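GTP pyrophosphokinase (Streptococcus pneumoniae, PDB 2BE3) probably transfers pyrophosphate from ATP to GTP or GDP to make the alarmone (p)ppGpp, as expected for a member of the RelA/SpoT family of GTP pyrophosphokinases. Local coordinates at residues E57-A60 and T65-T68; V86-E91 and D196-Q201; K90-I95 and I143-L148; N151-I156 and E177-I182. All coordinates share one frame; numbering follows the deposited sequence.

Interaction 1. Residues E57-A60 and T65-T68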
loop_
_atom_site.group_PDB
_atom_site.type_symbol
_atom_site.label_atom_id
_atom_site.label_comp_id
_atom_site.label_asym_id
_atom_site.label_seq_id
_atom_site.Cartn_x
_atom_site.Cartn_y
_atom_site.Cartn_z
ATOM N N GLU A 57 10.920 23.585 12.233
ATOM C CA GLU A 57 11.477 24.724 11.545
ATOM C C GLU A 57 10.430 25.351 10.665
ATOM O O GLU A 57 10.217 26.552 10.710
ATOM C CB GLU A 57 12.682 24.306 10.682
ATOM C CG GLU A 57 13.126 25.405 9.713
ATOM C CD GLU A 57 13.957 24.915 8.525
ATOM O OE1 GLU A 57 13.892 23.707 8.155
ATOM O OE2 GLU A 57 14.693 25.759 7.949
ATOM N N LYS A 58 9.778 24.537 9.858
ATOM C CA LYS A 58 8.795 25.026 8.915
ATOM C C LYS A 58 7.583 25.685 9.660
ATOM O O LYS A 58 7.045 26.707 9.239
ATOM C CB LYS A 58 8.422 23.886 7.966
ATOM C CG LYS A 58 8.037 24.332 6.560
ATOM C CD LYS A 58 9.216 24.371 5.564
ATOM C CE LYS A 58 9.260 23.098 4.668
ATOM N NZ LYS A 58 7.935 22.750 3.954
HETATM N N MSE A 59 7.225 25.147 10.817
HETATM C CA MSE A 59 6.231 25.760 11.680
HETATM C C MSE A 59 6.637 27.123 12.177
HETATM O O MSE A 59 5.807 28.053 12.209
HETATM C CB MSE A 59 5.955 24.898 12.890
HETATM C CG MSE A 59 5.235 23.611 12.568
HETATM SE SE MSE A 59 5.110 22.506 14.199
HETATM C CE MSE A 59 3.888 23.698 15.214
ATOM N N ALA A 60 7.885 27.252 12.618
ATOM C CA ALA A 60 8.372 28.563 13.058
ATOM C C ALA A 60 8.386 29.582 11.905
ATOM O O ALA A 60 7.965 30.701 12.068
ATOM C CB ALA A 60 9.752 28.446 13.728
ATOM N N THR A 65 0.895 26.568 13.891
ATOM C CA THR A 65 0.787 25.976 15.230
ATOM C C THR A 65 0.499 24.480 15.175
ATOM O O THR A 65 0.257 23.936 14.106
ATOM C CB THR A 65 -0.384 26.607 15.997
ATOM O OG1 THR A 65 -1.519 26.676 15.125
ATOM C CG2 THR A 65 -0.020 28.000 16.455
ATOM N N TYR A 66 0.536 23.817 16.330
ATOM C CA TYR A 66 0.253 22.384 16.406
ATOM C C TYR A 66 -1.153 22.052 15.955
ATOM O O TYR A 66 -1.360 21.043 15.285
ATOM C CB TYR A 66 0.541 21.814 17.797
ATOM C CG TYR A 66 2.027 21.629 18.014
ATOM C CD1 TYR A 66 2.795 20.887 17.113
ATOM C CD2 TYR A 66 2.669 22.228 19.084
ATOM C CE1 TYR A 66 4.161 20.738 17.276
ATOM C CE2 TYR A 66 4.028 22.092 19.265
ATOM C CZ TYR A 66 4.770 21.344 18.362
ATOM O OH TYR A 66 6.125 21.208 18.570
ATOM N N ALA A 67 -2.100 22.919 16.288
ATOM C CA ALA A 67 -3.490 22.737 15.908
ATOM C C ALA A 67 -3.705 22.723 14.386
ATOM O O ALA A 67 -4.497 21.927 13.897
ATOM C CB ALA A 67 -4.338 23.773 16.557
ATOM N N THR A 68 -2.967 23.542 13.637
ATOM C CA THR A 68 -3.180 23.633 12.190
ATOM C C THR A 68 -2.128 22.878 11.376
ATOM O O THR A 68 -2.153 22.852 10.140
ATOM C CB THR A 68 -3.325 25.114 11.733
ATOM O OG1 THR A 68 -2.054 25.756 11.748
ATOM C CG2 THR A 68 -4.260 25.871 12.664
#
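Tyr-66 OH makes a weak hydrogen bond with Lys-56 NZ, one turn back on helix 52-62 from Met-59, and the ring of the same tyrosine turns one face to the Met-59 side chain. Met-59 is a selenomethionine in this crystal. Its chain runs out straight past CG and bends only at the last torsion (chi3 67°), which swings CE over the ring. CE sits 3.7 Å from the centroid of the Tyr-66 ring and 19° off its normal, a CH-pi contact displaced toward the CD1 and CE1 side. Behind it SE stands obliquely, 4.5 Å from the same centroid, so the pair also counts as a Met-aromatic contact. The two side chains cross at about a right angle. The same methyl presses on the backbone, with CE 3.5 Å from Thr-65 C and equally close to Tyr-66 N. Ile-64, in the loop that follows helix 52-62, also lies against Met-59. At the surface, this is a contact of dispersion and a polarisable selenium against pi electrons; across the two segments it has no charge pair, and the bond from Tyr-66 OH to Lys-56 is weak.

Interaction 2. Residues V86-E91 and D196-Q201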
loop_
_atom_site.group_PDB
_atom_site.type_symbol
_atom_site.label_atom_id
_atom_site.label_comp_id
_atom_site.label_asym_id
_atom_site.label_seq_id
_atom_site.Cartn_x
_atom_site.Cartn_y
_atom_site.Cartn_z
ATOM N N VAL A 86 10.959 15.970 -19.476
ATOM C CA VAL A 86 10.066 17.070 -19.063
ATOM C C VAL A 86 8.603 16.817 -19.497
ATOM O O VAL A 86 7.670 17.010 -18.725
ATOM C CB VAL A 86 10.536 18.446 -19.663
ATOM C CG1 VAL A 86 9.512 19.583 -19.371
ATOM C CG2 VAL A 86 11.880 18.812 -19.160
ATOM N N ASP A 87 8.414 16.405 -20.750
ATOM C CA ASP A 87 7.080 16.190 -21.283
ATOM C C ASP A 87 6.437 14.913 -20.704
ATOM O O ASP A 87 5.282 14.645 -20.953
ATOM C CB ASP A 87 7.166 16.106 -22.799
ATOM C CG ASP A 87 7.348 17.475 -23.475
ATOM O OD1 ASP A 87 7.456 18.542 -22.832
ATOM O OD2 ASP A 87 7.371 17.495 -24.713
ATOM N N ASP A 88 7.198 14.110 -19.948
ATOM C CA ASP A 88 6.595 12.978 -19.233
ATOM C C ASP A 88 5.818 13.447 -17.989
ATOM O O ASP A 88 4.927 12.758 -17.495
ATOM C CB ASP A 88 7.647 11.971 -18.800
ATOM C CG ASP A 88 8.227 11.192 -19.950
ATOM O OD1 ASP A 88 7.616 11.156 -21.055
ATOM O OD2 ASP A 88 9.328 10.607 -19.744
ATOM N N VAL A 89 6.201 14.598 -17.462
ATOM C CA VAL A 89 5.557 15.104 -16.255
ATOM C C VAL A 89 4.036 15.116 -16.416
ATOM O O VAL A 89 3.327 14.524 -15.595
ATOM C CB VAL A 89 6.144 16.487 -15.823
ATOM C CG1 VAL A 89 5.380 17.038 -14.650
ATOM C CG2 VAL A 89 7.688 16.295 -15.518
ATOM N N LYS A 90 3.535 15.733 -17.480
ATOM C CA LYS A 90 2.090 15.783 -17.669
ATOM C C LYS A 90 1.459 14.389 -17.765
ATOM O O LYS A 90 0.301 14.197 -17.424
ATOM C CB LYS A 90 1.717 16.660 -18.890
ATOM C CG LYS A 90 2.099 16.072 -20.272
ATOM C CD LYS A 90 1.842 17.094 -21.339
ATOM C CE LYS A 90 2.177 16.556 -22.690
ATOM N NZ LYS A 90 3.665 16.358 -22.841
ATOM N N GLU A 91 2.222 13.413 -18.230
ATOM C CA GLU A 91 1.692 12.055 -18.439
ATOM C C GLU A 91 1.440 11.374 -17.088
ATOM O O GLU A 91 0.410 10.711 -16.897
ATOM C CB GLU A 91 2.636 11.233 -19.349
ATOM C CG GLU A 91 2.692 11.754 -20.810
ATOM C CD GLU A 91 3.379 10.773 -21.806
ATOM O OE1 GLU A 91 3.621 9.600 -21.422
ATOM O OE2 GLU A 91 3.636 11.172 -22.969
ATOM N N ASP A 196 11.625 10.492 -31.243
ATOM C CA ASP A 196 12.496 9.448 -31.768
ATOM C C ASP A 196 12.892 8.444 -30.690
ATOM O O ASP A 196 12.897 7.241 -30.938
ATOM C CB ASP A 196 13.766 10.057 -32.389
ATOM C CG ASP A 196 13.458 11.003 -33.564
ATOM O OD1 ASP A 196 13.068 10.532 -34.660
ATOM O OD2 ASP A 196 13.619 12.236 -33.393
ATOM N N ILE A 197 13.227 8.942 -29.500
ATOM C CA ILE A 197 13.609 8.079 -28.410
ATOM C C ILE A 197 12.442 7.178 -27.998
ATOM O O ILE A 197 12.647 5.982 -27.795
ATOM C CB ILE A 197 14.130 8.882 -27.194
ATOM C CG1 ILE A 197 15.476 9.564 -27.525
ATOM C CG2 ILE A 197 14.218 7.979 -25.953
ATOM C CD1 ILE A 197 15.746 10.811 -26.690
ATOM N N GLN A 198 11.231 7.733 -27.902
ATOM C CA GLN A 198 10.075 6.970 -27.432
ATOM C C GLN A 198 9.628 5.931 -28.458
ATOM O O GLN A 198 9.254 4.820 -28.108
ATOM C CB GLN A 198 8.913 7.895 -26.956
ATOM C CG GLN A 198 9.310 8.766 -25.763
ATOM C CD GLN A 198 8.174 9.665 -25.198
ATOM O OE1 GLN A 198 7.929 9.661 -23.991
ATOM N NE2 GLN A 198 7.522 10.460 -26.061
ATOM N N GLU A 199 9.722 6.273 -29.728
ATOM C CA GLU A 199 9.417 5.342 -30.782
ATOM C C GLU A 199 10.375 4.128 -30.690
ATOM O O GLU A 199 9.933 2.982 -30.729
ATOM C CB GLU A 199 9.487 6.102 -32.110
ATOM C CG GLU A 199 9.425 5.313 -33.422
ATOM C CD GLU A 199 9.403 6.292 -34.641
ATOM O OE1 GLU A 199 10.503 6.776 -35.012
ATOM O OE2 GLU A 199 8.289 6.605 -35.197
ATOM N N ALA A 200 11.668 4.395 -30.511
ATOM C CA ALA A 200 12.669 3.348 -30.286
ATOM C C ALA A 200 12.421 2.492 -29.026
ATOM O O ALA A 200 12.475 1.275 -29.098
ATOM C CB ALA A 200 14.054 3.942 -30.300
ATOM N N GLN A 201 12.075 3.139 -27.913
ATOM C CA GLN A 201 11.679 2.461 -26.658
ATOM C C GLN A 201 10.439 1.568 -26.745
ATOM O O GLN A 201 10.330 0.603 -26.002
ATOM C CB GLN A 201 11.507 3.467 -25.505
ATOM C CG GLN A 201 12.806 4.078 -25.077
ATOM C CD GLN A 201 12.684 5.226 -24.067
ATOM O OE1 GLN A 201 11.598 5.749 -23.801
ATOM N NE2 GLN A 201 13.827 5.638 -23.521
#
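Asp-88 and Gln-198 are the side chains that meet here, one in the turn leading into helix 89-97 and the other on helix 194-203. The close part is small: Asp-88 OD1 lies 3.3 Å from the Gln-198 OE1 of the model, though that amide is probably built turned over. The carboxylate and the amide lie alongside each other, pointing opposite ways, their planes 29° apart. The stronger partners of Asp-88 lie just outside the two segments. OD1 forms a salt bridge with Arg-194, which also reaches Glu-91 OE2, and OD2 is hydrogen-bonded to Phe-85 N. One guanidinium thus links two acids three residues apart, and its charge probably helps to keep both ionised although Asp-88 is buried. A chi1 of -71° sets CG of Asp-88 beside the backbone N, and the carboxylate reaches back to Phe-85 N. The looser side lies around it. Glu-91 OE2 is 4.7 Å from the modelled Gln-198 OE1, and the exposed Asp-87 has no side-chain atom in contact with 196-201. Lys-90 folds back instead: its NZ gives a 3.0 Å hydrogen bond to Asp-87 O, in the carbonyl plane and on a lone pair. The nearest CA atoms, those of Asp-88 and Gln-198, are 10.7 Å apart. The salt bridges from Arg-194 to Asp-88 and Glu-91 join helix 194-203 to a helix that packs on the mixed sheet of the RelA/SpoT alpha/beta domain.

Interaction 3. Residues K90-I95 and I143-L148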
loop_
_atom_site.group_PDB
_atom_site.type_symbol
_atom_site.label_atom_id
_atom_site.label_comp_id
_atom_site.label_asym_id
_atom_site.label_seq_id
_atom_site.Cartn_x
_atom_site.Cartn_y
_atom_site.Cartn_z
ATOM N N LYS A 90 3.535 15.733 -17.480
ATOM C CA LYS A 90 2.090 15.783 -17.669
ATOM C C LYS A 90 1.459 14.389 -17.765
ATOM O O LYS A 90 0.301 14.197 -17.424
ATOM C CB LYS A 90 1.717 16.660 -18.890
ATOM C CG LYS A 90 2.099 16.072 -20.272
ATOM C CD LYS A 90 1.842 17.094 -21.339
ATOM C CE LYS A 90 2.177 16.556 -22.690
ATOM N NZ LYS A 90 3.665 16.358 -22.841
ATOM N N GLU A 91 2.222 13.413 -18.230
ATOM C CA GLU A 91 1.692 12.055 -18.439
ATOM C C GLU A 91 1.440 11.374 -17.088
ATOM O O GLU A 91 0.410 10.711 -16.897
ATOM C CB GLU A 91 2.636 11.233 -19.349
ATOM C CG GLU A 91 2.692 11.754 -20.810
ATOM C CD GLU A 91 3.379 10.773 -21.806
ATOM O OE1 GLU A 91 3.621 9.600 -21.422
ATOM O OE2 GLU A 91 3.636 11.172 -22.969
ATOM N N VAL A 92 2.382 11.575 -16.161
ATOM C CA VAL A 92 2.257 11.146 -14.761
ATOM C C VAL A 92 1.158 11.854 -13.980
ATOM O O VAL A 92 0.382 11.220 -13.220
ATOM C CB VAL A 92 3.608 11.288 -14.023
ATOM C CG1 VAL A 92 3.423 11.087 -12.497
ATOM C CG2 VAL A 92 4.610 10.258 -14.606
ATOM N N VAL A 93 1.075 13.173 -14.172
ATOM C CA VAL A 93 -0.011 13.946 -13.629
ATOM C C VAL A 93 -1.375 13.425 -14.112
ATOM O O VAL A 93 -2.304 13.321 -13.310
ATOM C CB VAL A 93 0.224 15.466 -13.871
ATOM C CG1 VAL A 93 -0.960 16.299 -13.407
ATOM C CG2 VAL A 93 1.531 15.902 -13.162
ATOM N N ASP A 94 -1.502 13.078 -15.393
ATOM C CA ASP A 94 -2.725 12.435 -15.906
ATOM C C ASP A 94 -3.094 11.150 -15.164
ATOM O O ASP A 94 -4.246 10.923 -14.826
ATOM C CB ASP A 94 -2.594 12.098 -17.411
ATOM C CG ASP A 94 -2.627 13.324 -18.299
ATOM O OD1 ASP A 94 -2.960 14.407 -17.819
ATOM O OD2 ASP A 94 -2.293 13.219 -19.491
ATOM N N ILE A 95 -2.107 10.284 -14.960
ATOM C CA ILE A 95 -2.339 9.042 -14.230
ATOM C C ILE A 95 -2.783 9.326 -12.788
ATOM O O ILE A 95 -3.609 8.608 -12.284
ATOM C CB ILE A 95 -1.094 8.109 -14.250
ATOM C CG1 ILE A 95 -0.822 7.588 -15.661
ATOM C CG2 ILE A 95 -1.295 6.890 -13.340
ATOM C CD1 ILE A 95 0.638 7.141 -15.798
ATOM N N ILE A 143 3.454 15.016 -3.805
ATOM C CA ILE A 143 4.180 14.254 -4.808
ATOM C C ILE A 143 4.875 15.219 -5.769
ATOM O O ILE A 143 4.217 16.012 -6.454
ATOM C CB ILE A 143 3.269 13.300 -5.601
ATOM C CG1 ILE A 143 2.473 12.381 -4.644
ATOM C CG2 ILE A 143 4.117 12.500 -6.637
ATOM C CD1 ILE A 143 1.315 11.657 -5.304
ATOM N N GLN A 144 6.205 15.179 -5.794
ATOM C CA GLN A 144 6.965 15.954 -6.760
ATOM C C GLN A 144 7.391 15.115 -7.965
ATOM O O GLN A 144 7.721 13.925 -7.834
ATOM C CB GLN A 144 8.174 16.551 -6.083
ATOM C CG GLN A 144 7.809 17.745 -5.232
ATOM C CD GLN A 144 9.015 18.536 -4.872
ATOM O OE1 GLN A 144 9.832 18.845 -5.726
ATOM N NE2 GLN A 144 9.163 18.847 -3.601
ATOM N N ILE A 145 7.362 15.712 -9.144
ATOM C CA ILE A 145 7.728 14.974 -10.327
ATOM C C ILE A 145 8.891 15.687 -10.968
ATOM O O ILE A 145 8.823 16.876 -11.220
ATOM C CB ILE A 145 6.525 14.815 -11.322
ATOM C CG1 ILE A 145 5.372 14.095 -10.638
ATOM C CG2 ILE A 145 6.923 13.907 -12.492
ATOM C CD1 ILE A 145 4.091 14.592 -11.040
ATOM N N ARG A 146 9.955 14.960 -11.258
ATOM C CA ARG A 146 11.177 15.590 -11.693
ATOM C C ARG A 146 11.870 14.757 -12.753
ATOM O O ARG A 146 11.750 13.532 -12.726
ATOM C CB ARG A 146 12.131 15.642 -10.495
ATOM C CG ARG A 146 11.738 16.615 -9.458
ATOM C CD ARG A 146 12.640 16.484 -8.278
ATOM N NE ARG A 146 12.239 17.502 -7.315
ATOM C CZ ARG A 146 12.906 17.795 -6.206
ATOM N NH1 ARG A 146 14.044 17.173 -5.911
ATOM N NH2 ARG A 146 12.433 18.734 -5.410
ATOM N N THR A 147 12.655 15.396 -13.624
ATOM C CA THR A 147 13.609 14.638 -14.395
ATOM C C THR A 147 14.835 14.359 -13.514
ATOM O O THR A 147 15.001 14.935 -12.413
ATOM C CB THR A 147 14.041 15.337 -15.704
ATOM O OG1 THR A 147 14.613 16.623 -15.415
ATOM C CG2 THR A 147 12.859 15.472 -16.662
ATOM N N LEU A 148 15.687 13.474 -13.988
ATOM C CA LEU A 148 16.893 13.161 -13.241
ATOM C C LEU A 148 17.780 14.388 -13.154
ATOM O O LEU A 148 18.367 14.629 -12.121
ATOM C CB LEU A 148 17.607 11.937 -13.850
ATOM C CG LEU A 148 16.901 10.621 -13.433
ATOM C CD1 LEU A 148 16.929 10.459 -11.911
ATOM C CD2 LEU A 148 15.434 10.547 -13.873
#
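Ile-145 CD1 is the tip of the contact, wedged against two neighbouring valines of helix 89-97. It comes within 3.6 Å of Val-93 CG2 and 3.9 Å of Val-92 CG1. The Val-92 branch also lies along the shaft of the isoleucine, 4.0 Å from Ile-145 CG1, so the two side chains overlap alongside, pointing opposite ways. Val-92 CG1 gets there by standing anti to its own backbone nitrogen (chi1 170°). Val-93, the next residue round the helix, has nearly the same torsion but touches with its other methyl, CG2. All three residues are buried, and the contact between them is wholly apolar. Around it, Val-83 of strand 77-83 touches both Val-92 and Ile-145, Ile-42 reaches Val-92, and Tyr-122 and Val-124 close in from strand 122-130. This is the helix-on-sheet core of the alpha/beta domain shared by RelA/SpoT synthetases, with strand 137-147 running between 77-83 and 122-130 and bonded to both through its backbone. Residues that flank Ile-145 along the strand send their side chains to the opposite face. There Arg-146 NH2 gives a 2.6 Å hydrogen bond to Gln-144 OE1, bent to 138° at the hydrogen and tilted 34° from the carbonyl plane; a weak one from NE joins it. Ser-121 and Tyr-119 bond to the same groups, and Glu-142 OE1 takes Gln-144 NE2, which fixes the turn of the amide. Further along, Thr-147 OG1 N-caps helix 148-164 at Met-150 N and is hydrogen-bonded to Asp-187.

Interaction 4. Residues N151-I156 and E177-I182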
loop_
_atom_site.group_PDB
_atom_site.type_symbol
_atom_site.label_atom_id
_atom_site.label_comp_id
_atom_site.label_asym_id
_atom_site.label_seq_id
_atom_site.Cartn_x
_atom_site.Cartn_y
_atom_site.Cartn_z
ATOM N N ASN A 151 16.143 16.677 -10.544
ATOM C CA ASN A 151 16.449 16.097 -9.246
ATOM C C ASN A 151 17.905 16.267 -8.773
ATOM O O ASN A 151 18.158 16.567 -7.609
ATOM C CB ASN A 151 16.022 14.643 -9.205
ATOM C CG ASN A 151 16.016 14.094 -7.793
ATOM O OD1 ASN A 151 16.838 13.229 -7.450
ATOM N ND2 ASN A 151 15.100 14.583 -6.962
ATOM N N PHE A 152 18.852 16.065 -9.673
ATOM C CA PHE A 152 20.268 16.244 -9.379
ATOM C C PHE A 152 20.534 17.701 -8.959
ATOM O O PHE A 152 21.184 17.956 -7.960
ATOM C CB PHE A 152 21.068 15.892 -10.618
ATOM C CG PHE A 152 22.543 16.120 -10.501
ATOM C CD1 PHE A 152 23.313 15.413 -9.576
ATOM C CD2 PHE A 152 23.191 17.006 -11.357
ATOM C CE1 PHE A 152 24.698 15.595 -9.495
ATOM C CE2 PHE A 152 24.597 17.177 -11.278
ATOM C CZ PHE A 152 25.329 16.469 -10.338
ATOM N N TRP A 153 19.996 18.667 -9.684
ATOM C CA TRP A 153 20.285 20.043 -9.338
ATOM C C TRP A 153 19.580 20.454 -8.039
ATOM O O TRP A 153 20.195 21.084 -7.179
ATOM C CB TRP A 153 19.931 20.992 -10.489
ATOM C CG TRP A 153 20.370 22.382 -10.209
ATOM C CD1 TRP A 153 21.575 22.941 -10.534
ATOM C CD2 TRP A 153 19.633 23.387 -9.511
ATOM N NE1 TRP A 153 21.627 24.237 -10.095
ATOM C CE2 TRP A 153 20.446 24.544 -9.466
ATOM C CE3 TRP A 153 18.371 23.418 -8.893
ATOM C CZ2 TRP A 153 20.035 25.730 -8.850
ATOM C CZ3 TRP A 153 17.953 24.612 -8.282
ATOM C CH2 TRP A 153 18.793 25.739 -8.256
ATOM N N ALA A 154 18.301 20.093 -7.911
ATOM C CA ALA A 154 17.484 20.486 -6.753
ATOM C C ALA A 154 17.972 19.914 -5.443
ATOM O O ALA A 154 18.044 20.645 -4.471
ATOM C CB ALA A 154 16.021 20.126 -6.953
ATOM N N THR A 155 18.315 18.623 -5.401
ATOM C CA THR A 155 18.700 17.997 -4.145
ATOM C C THR A 155 19.987 18.652 -3.689
ATOM O O THR A 155 20.171 18.868 -2.518
ATOM C CB THR A 155 18.920 16.435 -4.228
ATOM O OG1 THR A 155 19.899 16.194 -5.189
ATOM C CG2 THR A 155 17.692 15.669 -4.659
ATOM N N ILE A 156 20.873 18.970 -4.624
ATOM C CA ILE A 156 22.135 19.658 -4.313
ATOM C C ILE A 156 21.934 21.121 -3.862
ATOM O O ILE A 156 22.605 21.571 -2.943
ATOM C CB ILE A 156 23.097 19.559 -5.507
ATOM C CG1 ILE A 156 23.791 18.199 -5.491
ATOM C CG2 ILE A 156 24.106 20.724 -5.570
ATOM C CD1 ILE A 156 24.619 17.969 -6.740
ATOM N N GLU A 177 24.310 28.475 -10.752
ATOM C CA GLU A 177 23.654 29.096 -11.896
ATOM C C GLU A 177 24.078 28.443 -13.196
ATOM O O GLU A 177 23.222 28.206 -14.050
ATOM C CB GLU A 177 23.903 30.599 -11.923
ATOM C CG GLU A 177 23.199 31.303 -10.760
ATOM C CD GLU A 177 23.582 32.765 -10.619
ATOM O OE1 GLU A 177 24.553 33.200 -11.293
ATOM O OE2 GLU A 177 22.910 33.483 -9.827
ATOM N N ILE A 178 25.369 28.128 -13.355
ATOM C CA ILE A 178 25.744 27.444 -14.579
ATOM C C ILE A 178 25.180 26.021 -14.667
ATOM O O ILE A 178 24.680 25.632 -15.737
ATOM C CB ILE A 178 27.259 27.629 -15.062
ATOM C CG1 ILE A 178 27.824 26.363 -15.693
ATOM C CG2 ILE A 178 28.201 28.099 -13.978
ATOM C CD1 ILE A 178 28.548 26.681 -17.028
ATOM N N THR A 179 25.218 25.270 -13.555
ATOM C CA THR A 179 24.638 23.934 -13.532
ATOM C C THR A 179 23.131 23.973 -13.779
ATOM O O THR A 179 22.625 23.134 -14.509
ATOM C CB THR A 179 24.993 23.107 -12.251
ATOM O OG1 THR A 179 24.580 23.809 -11.066
ATOM C CG2 THR A 179 26.490 22.846 -12.193
ATOM N N ALA A 180 22.422 24.964 -13.229
ATOM C CA ALA A 180 20.976 25.099 -13.504
ATOM C C ALA A 180 20.701 25.297 -14.985
ATOM O O ALA A 180 19.778 24.695 -15.504
ATOM C CB ALA A 180 20.300 26.222 -12.659
ATOM N N ARG A 181 21.496 26.142 -15.648
ATOM C CA ARG A 181 21.456 26.320 -17.103
ATOM C C ARG A 181 21.826 25.017 -17.850
ATOM O O ARG A 181 21.077 24.576 -18.731
ATOM C CB ARG A 181 22.371 27.479 -17.549
ATOM C CG ARG A 181 21.918 28.840 -17.026
ATOM C CD ARG A 181 22.587 30.070 -17.726
ATOM N NE ARG A 181 24.049 29.952 -17.908
ATOM C CZ ARG A 181 24.988 30.529 -17.143
ATOM N NH1 ARG A 181 24.670 31.281 -16.083
ATOM N NH2 ARG A 181 26.267 30.344 -17.443
ATOM N N ILE A 182 22.962 24.407 -17.503
ATOM C CA ILE A 182 23.350 23.138 -18.120
ATOM C C ILE A 182 22.275 22.047 -17.977
ATOM O O ILE A 182 21.998 21.347 -18.947
ATOM C CB ILE A 182 24.700 22.603 -17.600
ATOM C CG1 ILE A 182 25.849 23.521 -17.991
ATOM C CG2 ILE A 182 24.997 21.246 -18.195
ATOM C CD1 ILE A 182 27.126 23.236 -17.206
#
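Trp-153 throws its indole away from its own backbone nitrogen (chi1 -173°) and stands it square to the side chain (chi2 90°), which brings the pyrrole side up against Thr-179 and Ala-180 of helix 170-191. Ala-180 CB packs over one face of the indole: it is 3.9 Å from the centroid of the Trp-153 five-membered ring and 29° off the normal, a CH-pi contact shifted toward the rim. The methyl comes to 3.6 Å of Trp-153 CE2. Thr-179 approaches from the edge, its CB in the ring plane, 3.8 Å from Trp-153 CD1, and the two side chains cross at about a right angle. With so small a residue as alanine against the ring, the backbones can come within 6.6 Å between the CA atoms of Trp-153 and Ala-180. Both polar ends bond to backbone carbonyls of helix 170-191. Trp-153 NE1 is hydrogen-bonded to Leu-176 O, which satisfies the N-H of the buried Trp-153 and helps to hold the indole in this orientation; Thr-179 OG1, with its single proton, has Arg-175 O and Leu-176 O within bonding distance. Helix 148-164 follows strand 137-147 directly, and on it Ala-154 and Thr-155 touch Arg-146 of that strand. Ser-117 and Tyr-119, in the loop between strands 102-109 and 122-130, also pack on Trp-153, so the indole lies among helix 148-164, helix 170-191 and that loop.

How the interactions relate
From the N terminus, interaction 1 comes first and closes a short turn at the end of helix 52-62, in series with the rest and about 40 Å, centre to centre, from interaction 2. Interactions 2 and 3 then open from the same helix, 89-97, sharing Lys-90 and Glu-91. Interaction 3 closes on strand 137-147, after two intervening strands, whereas interaction 2 closes only at helix 194-203, near the end of the modelled chain. Within that long loop lies interaction 4, which pairs the successive helices 148-164 and 170-191 and touches interaction 3 through Arg-146. Interaction 3 ties helix 89-97 to the sheet; interactions 2 and 4 add helices 194-203 and 170-191 through helices 89-97 and 148-164.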